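Local atomic coordinates of sugar ABC transporter substrate-binding protein (Treponema pallidum subsp. pallidum, PDB entry 5U2P), a protein that probably binds a solute, perhaps a sugar, in the periplasm as the ligand-binding component of an ABC transporter, although its natural ligand is not firmly identified. Residues 217-220 against 221-224; 208-211 against 212-216. All coordinates share one frame; numbering follows the deposited sequence.

Contact 1 of 2, residues 217-220 against 221-224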
loop_
_atom_site.group_PDB
_atom_site.type_symbol
_atom_site.label_atom_id
_atom_site.label_comp_id
_atom_site.label_asym_id
_atom_site.label_seq_id
_atom_site.Cartn_x
_atom_site.Cartn_y
_atom_site.Cartn_z
ATOM N N SER A 217 -14.090 12.079 -16.294
ATOM C CA SER A 217 -15.162 11.461 -17.060
ATOM C C SER A 217 -16.172 10.743 -16.167
ATOM O O SER A 217 -17.256 10.377 -16.621
ATOM C CB SER A 217 -14.582 10.474 -18.077
ATOM O OG SER A 217 -14.085 9.301 -17.449
ATOM N N ILE A 218 -15.821 10.547 -14.897
ATOM C CA ILE A 218 -16.666 9.787 -13.981
ATOM C C ILE A 218 -18.025 10.455 -13.792
ATOM O O ILE A 218 -18.123 11.680 -13.770
ATOM C CB ILE A 218 -15.990 9.612 -12.607
ATOM C CG1 ILE A 218 -16.789 8.646 -11.726
ATOM C CG2 ILE A 218 -15.796 10.950 -11.901
ATOM C CD1 ILE A 218 -15.978 8.133 -10.553
ATOM N N ASP A 219 -19.066 9.632 -13.691
ATOM C CA ASP A 219 -20.372 10.080 -13.208
ATOM C C ASP A 219 -20.758 9.243 -11.987
ATOM O O ASP A 219 -21.107 8.061 -12.122
ATOM C CB ASP A 219 -21.435 9.968 -14.306
ATOM C CG ASP A 219 -22.760 10.600 -13.903
ATOM O OD1 ASP A 219 -23.090 10.584 -12.695
ATOM O OD2 ASP A 219 -23.473 11.114 -14.791
ATOM N N TRP A 220 -20.663 9.845 -10.805
ATOM C CA TRP A 220 -20.835 9.112 -9.556
ATOM C C TRP A 220 -22.202 8.441 -9.437
ATOM O O TRP A 220 -22.322 7.426 -8.750
ATOM C CB TRP A 220 -20.578 10.039 -8.351
ATOM C CG TRP A 220 -19.094 10.338 -8.194
ATOM C CD1 TRP A 220 -18.438 11.468 -8.590
ATOM C CD2 TRP A 220 -18.091 9.470 -7.647
ATOM N NE1 TRP A 220 -17.095 11.359 -8.324
ATOM C CE2 TRP A 220 -16.856 10.145 -7.739
ATOM C CE3 TRP A 220 -18.120 8.191 -7.081
ATOM C CZ2 TRP A 220 -15.664 9.586 -7.284
ATOM C CZ3 TRP A 220 -16.933 7.637 -6.635
ATOM C CH2 TRP A 220 -15.724 8.331 -6.744
ATOM N N THR A 221 -23.224 8.967 -10.112
ATOM C CA THR A 221 -24.560 8.386 -9.989
ATOM C C THR A 221 -24.666 7.077 -10.753
ATOM O O THR A 221 -25.661 6.359 -10.652
ATOM C CB THR A 221 -25.650 9.360 -10.479
ATOM O OG1 THR A 221 -25.402 9.722 -11.840
ATOM C CG2 THR A 221 -25.655 10.610 -9.612
ATOM N N HIS A 222 -23.641 6.767 -11.530
ATOM C CA HIS A 222 -23.580 5.488 -12.204
ATOM C C HIS A 222 -22.818 4.453 -11.340
ATOM O O HIS A 222 -22.810 3.258 -11.659
ATOM C CB HIS A 222 -22.932 5.681 -13.581
ATOM C CG HIS A 222 -23.689 6.626 -14.473
ATOM N ND1 HIS A 222 -24.208 7.818 -14.020
ATOM C CD2 HIS A 222 -24.011 6.561 -15.792
ATOM C CE1 HIS A 222 -24.821 8.443 -15.011
ATOM N NE2 HIS A 222 -24.714 7.699 -16.096
ATOM N N GLU A 223 -22.197 4.892 -10.247
ATOM C CA GLU A 223 -21.334 3.992 -9.468
ATOM C C GLU A 223 -22.125 3.163 -8.462
ATOM O O GLU A 223 -21.843 3.201 -7.263
ATOM C CB GLU A 223 -20.239 4.790 -8.740
ATOM C CG GLU A 223 -19.362 5.628 -9.672
ATOM C CD GLU A 223 -18.485 4.785 -10.589
ATOM O OE1 GLU A 223 -18.097 5.290 -11.661
ATOM O OE2 GLU A 223 -18.181 3.624 -10.242
ATOM N N ARG A 224 -23.101 2.388 -8.935
ATOM C CA ARG A 224 -24.004 1.717 -8.005
ATOM C C ARG A 224 -23.334 0.507 -7.333
ATOM O O ARG A 224 -23.851 -0.020 -6.338
ATOM C CB ARG A 224 -25.308 1.313 -8.711
ATOM C CG ARG A 224 -25.163 0.322 -9.819
ATOM C CD ARG A 224 -26.452 0.226 -10.655
ATOM N NE ARG A 224 -26.263 -0.676 -11.786
ATOM C CZ ARG A 224 -26.421 -1.994 -11.731
ATOM N NH1 ARG A 224 -26.782 -2.580 -10.596
ATOM N NH2 ARG A 224 -26.218 -2.730 -12.815
HETATM O O HOH W 1 -18.782 6.723 -13.828
#

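Contact 2 of 2, residues 208-211 against 212-216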
loop_
_atom_site.group_PDB
_atom_site.type_symbol
_atom_site.label_atom_id
_atom_site.label_comp_id
_atom_site.label_asym_id
_atom_site.label_seq_id
_atom_site.Cartn_x
_atom_site.Cartn_y
_atom_site.Cartn_z
ATOM N N ASP A 208 -9.544 1.421 -12.873
ATOM C CA ASP A 208 -10.433 2.181 -13.737
ATOM C C ASP A 208 -11.093 3.344 -13.008
ATOM O O ASP A 208 -11.293 4.411 -13.585
ATOM C CB ASP A 208 -11.521 1.286 -14.333
ATOM C CG ASP A 208 -10.985 0.331 -15.379
ATOM O OD1 ASP A 208 -9.784 0.431 -15.707
ATOM O OD2 ASP A 208 -11.769 -0.507 -15.874
ATOM N N LEU A 209 -11.456 3.129 -11.748
ATOM C CA LEU A 209 -12.084 4.184 -10.966
ATOM C C LEU A 209 -11.132 5.373 -10.826
ATOM O O LEU A 209 -11.548 6.517 -10.979
ATOM C CB LEU A 209 -12.504 3.665 -9.588
ATOM C CG LEU A 209 -13.285 4.655 -8.725
ATOM C CD1 LEU A 209 -14.667 4.936 -9.314
ATOM C CD2 LEU A 209 -13.408 4.159 -7.287
ATOM N N VAL A 210 -9.870 5.112 -10.500
ATOM C CA VAL A 210 -8.890 6.196 -10.386
ATOM C C VAL A 210 -8.746 6.902 -11.736
ATOM O O VAL A 210 -8.689 8.133 -11.813
ATOM C CB VAL A 210 -7.523 5.680 -9.903
ATOM C CG1 VAL A 210 -6.501 6.802 -9.893
ATOM C CG2 VAL A 210 -7.663 5.077 -8.501
ATOM N N LYS A 211 -8.719 6.112 -12.800
ATOM C CA LYS A 211 -8.578 6.641 -14.150
ATOM C C LYS A 211 -9.711 7.604 -14.492
ATOM O O LYS A 211 -9.473 8.737 -14.934
ATOM C CB LYS A 211 -8.540 5.486 -15.159
ATOM C CG LYS A 211 -8.213 5.896 -16.596
ATOM C CD LYS A 211 -6.778 6.408 -16.701
ATOM C CE LYS A 211 -6.296 6.497 -18.148
ATOM N NZ LYS A 211 -6.973 7.574 -18.911
ATOM N N ARG A 212 -10.953 7.169 -14.285
ATOM C CA ARG A 212 -12.088 7.987 -14.710
ATOM C C ARG A 212 -12.306 9.133 -13.726
ATOM O O ARG A 212 -12.796 10.190 -14.107
ATOM C CB ARG A 212 -13.364 7.147 -14.896
ATOM C CG ARG A 212 -13.970 6.454 -13.689
ATOM C CD ARG A 212 -15.265 5.744 -14.117
ATOM N NE ARG A 212 -15.841 4.871 -13.093
ATOM C CZ ARG A 212 -15.476 3.608 -12.880
ATOM N NH1 ARG A 212 -14.514 3.039 -13.609
ATOM N NH2 ARG A 212 -16.077 2.907 -11.932
ATOM N N ALA A 213 -11.887 8.958 -12.472
ATOM C CA ALA A 213 -11.938 10.068 -11.532
ATOM C C ALA A 213 -10.923 11.141 -11.942
ATOM O O ALA A 213 -11.195 12.344 -11.835
ATOM C CB ALA A 213 -11.670 9.587 -10.104
ATOM N N THR A 214 -9.776 10.696 -12.436
ATOM C CA THR A 214 -8.658 11.581 -12.740
ATOM C C THR A 214 -8.852 12.347 -14.049
ATOM O O THR A 214 -8.469 13.517 -14.125
ATOM C CB THR A 214 -7.333 10.802 -12.797
ATOM O OG1 THR A 214 -7.120 10.142 -11.537
ATOM C CG2 THR A 214 -6.175 11.739 -13.040
ATOM N N ASP A 215 -9.453 11.715 -15.060
ATOM C CA ASP A 215 -9.705 12.415 -16.334
ATOM C C ASP A 215 -11.083 13.092 -16.365
ATOM O O ASP A 215 -11.505 13.626 -17.390
ATOM C CB ASP A 215 -9.535 11.455 -17.523
ATOM C CG ASP A 215 -10.590 10.352 -17.586
ATOM O OD1 ASP A 215 -11.642 10.449 -16.926
ATOM O OD2 ASP A 215 -10.354 9.374 -18.331
ATOM N N ASP A 216 -11.769 13.066 -15.227
ATOM C CA ASP A 216 -12.995 13.833 -15.023
ATOM C C ASP A 216 -14.162 13.337 -15.878
ATOM O O ASP A 216 -15.121 14.067 -16.122
ATOM C CB ASP A 216 -12.734 15.316 -15.298
ATOM C CG ASP A 216 -13.154 16.197 -14.147
ATOM O OD1 ASP A 216 -14.258 15.977 -13.601
ATOM O OD2 ASP A 216 -12.373 17.102 -13.784
#

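Contact 1 of 2, residues 217-220 against 221-224
Asp-219 stands just before the short 3-10 segment 220-222, in the loop that links helix 191-214 to helix 227-238, and its carboxylate closes an Asx turn onto Thr-221 N. Its OD1 takes two bonds from the same residue: Thr-221 OG1 at 2.6 Å and Thr-221 N at 3.1 Å. Both donors reach OD1 from one face of the carboxylate, the amide on the anti side and the hydroxyl well above the plane, 41° out of it. The hydroxyl gets there because the first torsion of Thr-221 (chi1 58°) leaves OG1 flanked by the backbone N and the carbonyl carbon, within reach of the aspartate.

Two successive i to i+3 bonds follow, His-222 N to Asp-219 O and Glu-223 N to Trp-220 O, each 2.9 Å. The His-222 ring leans back on Asp-219, whose CB lies over one ring face, 3.9 Å from the centroid, as a CH-pi contact. Glu-223 CG comes within 3.9 Å of Trp-220 CE3, and the bend at chi2 (-68°) then turns the carboxylate off toward Ile-218 and a water. That water donates to Glu-223 OE1 (2.7 Å) and accepts from Asp-219 N, tying the two ends of the turn together; the charge of Glu-223 is paired with Arg-212.

Ile-218 lies against helix 191-214. Trp-220, its ring edge-to-face with Phe-395, faces helix 406-417, where Gln-414 OE1 takes its backbone N-H.

Contact 2 of 2, residues 208-211 against 212-216
Arg-212 folds its side chain back along the last turns of helix 191-214, so that its guanidinium lies beside Asp-208 and Leu-209, one turn earlier. The chain is extended from CG to NE, but a first torsion of 64° wedges CG amid the main-chain N and C atoms, which directs the whole length toward the preceding turn rather than off the helix. Leu-209 CD1 covers one face of the guanidinium, 3.6 Å from Arg-212 NH2, the leucine slanting across the arginine. Asp-208 contributes its CB, 3.5 Å from Arg-212 NH1; its carboxylate stays farther off, OD2 to NH1 being 5.0 Å, so the two opposite charges are neighbours without pairing. The main polar partner of Arg-212 is instead Glu-223 of the following loop, whose OE1 meets NE in a salt bridge while OE2 lies close to NH2. With carbon over one face and a carboxylate along NE and NH2, the rotation of the group is probably well defined.

Val-210 and Thr-214 run alongside each other, on a flank that also touches Gln-381. Lys-211 and Asp-215 are instead near-perpendicular, and NZ to OD2 is 3.9 Å, a long salt bridge, probably weak. Asp-215, the first residue to leave helical geometry, still gives its N-H to Lys-211 O at 3.0 Å, while its OD1 is engaged by Ser-217 OG.

The i to i+4 bonds continue through the donors Arg-212, Ala-213, Thr-214 and Asp-215. One carbonyl is gripped twice: Val-210 O accepts Thr-214 N at 2.9 Å and Thr-214 OG1 at 2.6 Å, the two donors arriving from opposite faces of the carbonyl plane, with the hydroxyl 36° out of it.

How the contacts relate
Contact 2 comes first along the chain, closing helix 191-214, and contact 1 follows directly in the loop leading to helix 227-238; their centres are 10 Å apart. The loop turns back on the helix end, and three junctions bear this out: Glu-223 OE1 lies 2.7 Å from Arg-212 NE, a probable hydrogen bond joins Ile-218 N to Arg-212 O at 3.1 Å, and Ile-218 CD1 packs 3.7 Å from Leu-209 CD1. Arg-212 of contact 2 is thus held by contact 1 through both its side chain and its carbonyl. Both contacts lie on the same side of the chain's centre, and through contact 1 the helix end is connected to helix 406-417.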